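Malonyl CoA-acyl carrier protein transacylase (Staphylococcus aureus, PDB 3IM9) catalyses the transfer of the malonyl group from malonyl-CoA to holo-acyl carrier protein, supplying malonyl-ACP for fatty acid biosynthesis. Local coordinates at residues Glu100-Asp114 / Phe225-Asn237. Sequence-based numbering, arbitrary orientation.
With CA (calcium ion), chain B.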
loop_
_atom_site.group_PDB
_atom_site.type_symbol
_atom_site.label_atom_id
_atom_site.label_comp_id
_atom_site.label_asym_id
_atom_site.label_seq_id
_atom_site.Cartn_x
_atom_site.Cartn_y
_atom_site.Cartn_z
ATOM N N GLU A 100 -0.411 -2.782 3.203
ATOM C CA GLU A 100 -0.332 -3.132 4.618
ATOM C C GLU A 100 -1.034 -4.459 4.841
ATOM O O GLU A 100 -0.647 -5.182 5.775
ATOM C CB GLU A 100 -0.968 -1.992 5.439
ATOM C CG GLU A 100 -0.742 -2.148 7.003
ATOM C CD GLU A 100 -0.749 -0.832 7.685
ATOM O OE1 GLU A 100 -0.147 0.128 7.161
ATOM O OE2 GLU A 100 -1.356 -0.778 8.785
ATOM N N TYR A 101 -2.065 -4.775 4.053
ATOM C CA TYR A 101 -2.762 -6.098 4.189
ATOM C C TYR A 101 -1.833 -7.218 3.787
ATOM O O TYR A 101 -1.915 -8.325 4.363
ATOM C CB TYR A 101 -4.078 -6.075 3.463
ATOM C CG TYR A 101 -5.051 -5.185 4.155
ATOM C CD1 TYR A 101 -5.175 -3.812 3.836
ATOM C CD2 TYR A 101 -5.897 -5.718 5.145
ATOM C CE1 TYR A 101 -6.068 -2.947 4.505
ATOM C CE2 TYR A 101 -6.782 -4.879 5.848
ATOM C CZ TYR A 101 -6.848 -3.531 5.522
ATOM O OH TYR A 101 -7.737 -2.748 6.248
ATOM N N SER A 102 -0.992 -7.042 2.783
ATOM C CA SER A 102 -0.023 -8.045 2.457
ATOM C C SER A 102 0.932 -8.231 3.638
ATOM O O SER A 102 1.341 -9.356 3.904
ATOM C CB SER A 102 0.739 -7.588 1.218
ATOM O OG SER A 102 -0.199 -7.503 0.121
ATOM N N SER A 103 1.281 -7.144 4.315
ATOM C CA SER A 103 2.135 -7.274 5.540
ATOM C C SER A 103 1.375 -8.113 6.576
ATOM O O SER A 103 2.045 -8.896 7.324
ATOM C CB SER A 103 2.444 -5.858 6.072
ATOM O OG SER A 103 3.395 -5.200 5.300
ATOM N N LEU A 104 0.061 -7.921 6.721
ATOM C CA LEU A 104 -0.760 -8.644 7.750
ATOM C C LEU A 104 -0.767 -10.101 7.402
ATOM O O LEU A 104 -0.690 -10.985 8.321
ATOM C CB LEU A 104 -2.213 -8.130 7.842
ATOM C CG LEU A 104 -2.303 -6.643 8.194
ATOM C CD1 LEU A 104 -3.795 -6.314 8.553
ATOM C CD2 LEU A 104 -1.388 -6.216 9.388
ATOM N N VAL A 105 -0.844 -10.470 6.119
ATOM C CA VAL A 105 -0.776 -11.904 5.764
ATOM C C VAL A 105 0.647 -12.390 6.056
ATOM O O VAL A 105 0.810 -13.517 6.622
ATOM C CB VAL A 105 -1.101 -12.026 4.241
ATOM C CG1 VAL A 105 -0.803 -13.457 3.698
ATOM C CG2 VAL A 105 -2.577 -11.699 4.014
ATOM N N ALA A 106 1.689 -11.629 5.718
ATOM C CA ALA A 106 3.097 -12.044 5.883
ATOM C C ALA A 106 3.385 -12.339 7.402
ATOM O O ALA A 106 4.101 -13.332 7.738
ATOM C CB ALA A 106 4.073 -10.964 5.370
ATOM N N ALA A 107 2.791 -11.518 8.273
ATOM C CA ALA A 107 3.070 -11.573 9.743
ATOM C C ALA A 107 2.021 -12.452 10.414
ATOM O O ALA A 107 2.024 -12.515 11.664
ATOM C CB ALA A 107 3.000 -10.143 10.302
ATOM N N ASP A 108 1.158 -13.134 9.677
ATOM C CA ASP A 108 0.154 -14.034 10.249
ATOM C C ASP A 108 -0.847 -13.367 11.162
ATOM O O ASP A 108 -1.555 -14.030 11.956
ATOM C CB ASP A 108 0.897 -15.172 11.014
ATOM C CG ASP A 108 1.414 -16.239 10.038
ATOM O OD1 ASP A 108 0.939 -16.238 8.833
ATOM O OD2 ASP A 108 2.329 -17.034 10.418
ATOM N N VAL A 109 -1.030 -12.054 10.959
ATOM C CA VAL A 109 -2.205 -11.389 11.539
ATOM C C VAL A 109 -3.498 -11.889 10.969
ATOM O O VAL A 109 -4.521 -11.986 11.630
ATOM C CB VAL A 109 -2.032 -9.832 11.397
ATOM C CG1 VAL A 109 -3.317 -9.183 11.851
ATOM C CG2 VAL A 109 -0.799 -9.357 12.120
ATOM N N LEU A 110 -3.522 -12.063 9.652
ATOM C CA LEU A 110 -4.675 -12.510 8.937
ATOM C C LEU A 110 -4.222 -13.671 8.025
ATOM O O LEU A 110 -3.109 -13.619 7.513
ATOM C CB LEU A 110 -5.243 -11.440 7.986
ATOM C CG LEU A 110 -5.910 -10.256 8.694
ATOM C CD1 LEU A 110 -6.243 -9.203 7.549
ATOM C CD2 LEU A 110 -7.222 -10.615 9.465
ATOM N N SER A 111 -5.117 -14.624 7.824
ATOM C CA SER A 111 -4.862 -15.646 6.795
ATOM C C SER A 111 -5.088 -14.999 5.389
ATOM O O SER A 111 -5.861 -13.969 5.287
ATOM C CB SER A 111 -5.809 -16.857 6.928
ATOM O OG SER A 111 -7.172 -16.513 6.633
ATOM N N PHE A 112 -4.528 -15.620 4.351
ATOM C CA PHE A 112 -4.720 -15.028 3.033
ATOM C C PHE A 112 -6.218 -14.997 2.693
ATOM O O PHE A 112 -6.703 -14.017 2.125
ATOM C CB PHE A 112 -3.991 -15.881 1.958
ATOM C CG PHE A 112 -4.300 -15.400 0.582
ATOM C CD1 PHE A 112 -3.745 -14.145 0.120
ATOM C CD2 PHE A 112 -5.239 -16.077 -0.193
ATOM C CE1 PHE A 112 -4.168 -13.689 -1.143
ATOM C CE2 PHE A 112 -5.603 -15.625 -1.460
ATOM C CZ PHE A 112 -5.060 -14.351 -1.917
ATOM N N GLU A 113 -7.011 -16.062 2.935
ATOM C CA GLU A 113 -8.412 -16.086 2.527
ATOM C C GLU A 113 -9.202 -15.048 3.279
ATOM O O GLU A 113 -10.051 -14.371 2.648
ATOM C CB GLU A 113 -9.096 -17.456 2.958
ATOM C CG GLU A 113 -8.993 -18.523 1.945
ATOM C CD GLU A 113 -9.594 -19.849 2.488
ATOM O OE1 GLU A 113 -9.085 -20.353 3.527
ATOM O OE2 GLU A 113 -10.548 -20.329 1.820
ATOM N N ASP A 114 -8.877 -14.809 4.557
ATOM C CA ASP A 114 -9.600 -13.741 5.306
ATOM C C ASP A 114 -9.183 -12.368 4.667
ATOM O O ASP A 114 -10.068 -11.510 4.432
ATOM C CB ASP A 114 -9.208 -13.689 6.803
ATOM C CG ASP A 114 -9.730 -14.903 7.591
ATOM O OD1 ASP A 114 -10.425 -15.735 7.032
ATOM O OD2 ASP A 114 -9.449 -14.881 8.818
ATOM N N PHE A 225 -13.902 -11.720 10.979
ATOM C CA PHE A 225 -12.733 -12.542 10.820
ATOM C C PHE A 225 -11.956 -12.528 12.110
ATOM O O PHE A 225 -12.014 -11.551 12.877
ATOM C CB PHE A 225 -11.864 -11.884 9.708
ATOM C CG PHE A 225 -12.604 -11.794 8.414
ATOM C CD1 PHE A 225 -13.388 -10.672 8.099
ATOM C CD2 PHE A 225 -12.607 -12.911 7.516
ATOM C CE1 PHE A 225 -14.166 -10.656 6.993
ATOM C CE2 PHE A 225 -13.385 -12.891 6.377
ATOM C CZ PHE A 225 -14.211 -11.735 6.075
ATOM N N GLU A 226 -11.081 -13.517 12.284
ATOM C CA GLU A 226 -10.232 -13.587 13.458
ATOM C C GLU A 226 -8.913 -12.904 13.147
ATOM O O GLU A 226 -8.245 -13.197 12.162
ATOM C CB GLU A 226 -10.001 -15.081 13.790
ATOM C CG GLU A 226 -8.987 -15.253 14.881
ATOM C CD GLU A 226 -8.703 -16.738 15.149
ATOM O OE1 GLU A 226 -7.493 -17.127 15.069
ATOM O OE2 GLU A 226 -9.714 -17.487 15.400
ATOM N N TRP A 227 -8.539 -11.921 13.954
ATOM C CA TRP A 227 -7.289 -11.251 13.846
ATOM C C TRP A 227 -6.334 -11.801 14.898
ATOM O O TRP A 227 -6.724 -12.015 16.089
ATOM C CB TRP A 227 -7.460 -9.748 14.095
ATOM C CG TRP A 227 -8.303 -9.105 13.032
ATOM C CD1 TRP A 227 -9.585 -9.400 12.692
ATOM C CD2 TRP A 227 -7.854 -8.077 12.129
ATOM N NE1 TRP A 227 -9.998 -8.579 11.603
ATOM C CE2 TRP A 227 -8.931 -7.793 11.261
ATOM C CE3 TRP A 227 -6.635 -7.384 11.990
ATOM C CZ2 TRP A 227 -8.845 -6.804 10.231
ATOM C CZ3 TRP A 227 -6.563 -6.367 10.967
ATOM C CH2 TRP A 227 -7.658 -6.137 10.117
ATOM N N ARG A 228 -5.107 -12.059 14.510
ATOM C CA ARG A 228 -4.080 -12.539 15.416
ATOM C C ARG A 228 -3.000 -11.593 15.676
ATOM O O ARG A 228 -2.740 -10.673 14.875
ATOM C CB ARG A 228 -3.482 -13.862 14.878
ATOM C CG ARG A 228 -4.527 -14.972 14.834
ATOM C CD ARG A 228 -3.947 -16.244 14.278
ATOM N NE ARG A 228 -3.532 -16.066 12.884
ATOM C CZ ARG A 228 -4.345 -16.072 11.813
ATOM N NH1 ARG A 228 -5.681 -16.244 11.907
ATOM N NH2 ARG A 228 -3.807 -15.933 10.621
ATOM N N ASP A 229 -2.228 -11.802 16.737
ATOM C CA ASP A 229 -1.021 -10.987 16.937
ATOM C C ASP A 229 -0.029 -11.187 15.777
ATOM O O ASP A 229 -0.058 -12.227 15.119
ATOM C CB ASP A 229 -0.354 -11.329 18.270
ATOM C CG ASP A 229 -1.147 -10.832 19.462
ATOM O OD1 ASP A 229 -1.888 -9.838 19.313
ATOM O OD2 ASP A 229 -1.029 -11.435 20.549
ATOM N N ALA A 230 0.844 -10.207 15.520
ATOM C CA ALA A 230 1.808 -10.337 14.411
ATOM C C ALA A 230 3.026 -11.141 14.918
ATOM O O ALA A 230 3.523 -10.861 16.060
ATOM C CB ALA A 230 2.252 -8.919 13.981
ATOM N N LYS A 231 3.588 -11.981 14.055
ATOM C CA LYS A 231 4.799 -12.704 14.397
ATOM C C LYS A 231 6.077 -11.874 14.336
ATOM O O LYS A 231 7.116 -12.239 14.934
ATOM C CB LYS A 231 4.894 -13.939 13.493
ATOM C CG LYS A 231 3.968 -15.113 13.863
ATOM C CD LYS A 231 4.233 -16.307 12.881
ATOM C CE LYS A 231 3.480 -17.628 13.181
ATOM N NZ LYS A 231 2.209 -17.348 13.813
ATOM N N PHE A 232 6.041 -10.695 13.693
ATOM C CA PHE A 232 7.156 -9.732 13.705
ATOM C C PHE A 232 6.409 -8.384 13.449
ATOM O O PHE A 232 5.262 -8.434 12.947
ATOM C CB PHE A 232 8.269 -10.051 12.659
ATOM C CG PHE A 232 7.726 -10.452 11.299
ATOM C CD1 PHE A 232 7.483 -11.809 10.997
ATOM C CD2 PHE A 232 7.405 -9.480 10.301
ATOM C CE1 PHE A 232 6.974 -12.213 9.779
ATOM C CE2 PHE A 232 6.855 -9.909 9.063
ATOM C CZ PHE A 232 6.582 -11.216 8.787
ATOM N N PRO A 233 7.038 -7.253 13.836
ATOM C CA PRO A 233 6.282 -5.966 13.808
ATOM C C PRO A 233 5.909 -5.518 12.364
ATOM O O PRO A 233 6.701 -5.582 11.436
ATOM C CB PRO A 233 7.247 -4.946 14.394
ATOM C CG PRO A 233 8.295 -5.816 15.307
ATOM C CD PRO A 233 8.354 -7.121 14.494
ATOM N N VAL A 234 4.681 -5.018 12.300
ATOM C CA VAL A 234 4.104 -4.416 11.059
ATOM C C VAL A 234 4.227 -2.909 11.337
ATOM O O VAL A 234 3.602 -2.401 12.334
ATOM C CB VAL A 234 2.684 -4.824 10.888
ATOM C CG1 VAL A 234 2.108 -4.104 9.630
ATOM C CG2 VAL A 234 2.507 -6.356 10.791
ATOM N N VAL A 235 4.977 -2.174 10.523
ATOM C CA VAL A 235 5.083 -0.711 10.703
ATOM C C VAL A 235 3.859 -0.123 10.016
ATOM O O VAL A 235 3.755 -0.181 8.797
ATOM C CB VAL A 235 6.364 -0.161 10.169
ATOM C CG1 VAL A 235 6.487 1.369 10.449
ATOM C CG2 VAL A 235 7.528 -0.872 10.924
ATOM N N GLN A 236 2.911 0.395 10.785
ATOM C CA GLN A 236 1.602 0.776 10.248
ATOM C C GLN A 236 1.618 2.159 9.622
ATOM O O GLN A 236 2.338 3.093 10.062
ATOM C CB GLN A 236 0.486 0.660 11.289
ATOM C CG GLN A 236 0.395 -0.806 11.704
ATOM C CD GLN A 236 -0.973 -1.113 12.350
ATOM O OE1 GLN A 236 -1.140 -0.981 13.595
ATOM N NE2 GLN A 236 -1.948 -1.517 11.556
ATOM N N ASN A 237 0.807 2.303 8.542
ATOM C CA ASN A 237 0.763 3.549 7.819
ATOM C C ASN A 237 0.272 4.734 8.659
ATOM O O ASN A 237 0.655 5.870 8.371
ATOM C CB ASN A 237 -0.211 3.399 6.615
ATOM C CG ASN A 237 0.321 2.590 5.464
ATOM O OD1 ASN A 237 1.529 2.213 5.358
ATOM N ND2 ASN A 237 -0.605 2.290 4.591
HETATM CA CA CA B . -7.545 -0.096 5.860
HETATM O O HOH W 1 2.427 -1.100 6.622
HETATM O O HOH W 2 -0.102 -14.994 14.435
HETATM O O HOH W 3 -7.197 -14.453 9.869
#
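E100, on helix 99-106 of the acyltransferase fold, holds Q236 and N237 with its carboxylate. The helix leads on from a GxSxG sequence consistent with a nucleophile elbow, whose S97 is the probable active-site serine. With CG anti to the backbone N (chi1 -171°) and an extended chain, E100 divides its oxygens: OE1 accepts from N237 N (2.7 Å) on the syn side, while OE2 takes the amide nitrogen NE2 of Q236 (2.9 Å) nearly along its C-O axis. A glutamate suits this buried place, reaching two donors at once.

Where the helix ends, backbone bonds take over: A107 O receives K231 N and V109 O receives R228 N. The charged K231 and D108, nearer solvent, form a salt bridge (NZ to OD2, 3.4 Å).

The small side chains of A107 and A230 suit the turn, where their CA atoms lie 5.0 Å apart. The CB of A107 lies over one face of the F232 ring and also meets V234 CG2 (3.9 Å). V109 CG2 packs on A230 CB (3.6 Å), and L104 CD1 reaches W227 CZ3. L110 CD2 sits over the five-membered ring of W227, a CH-pi contact 3.8 Å from the centroid and 13° off the ring normal.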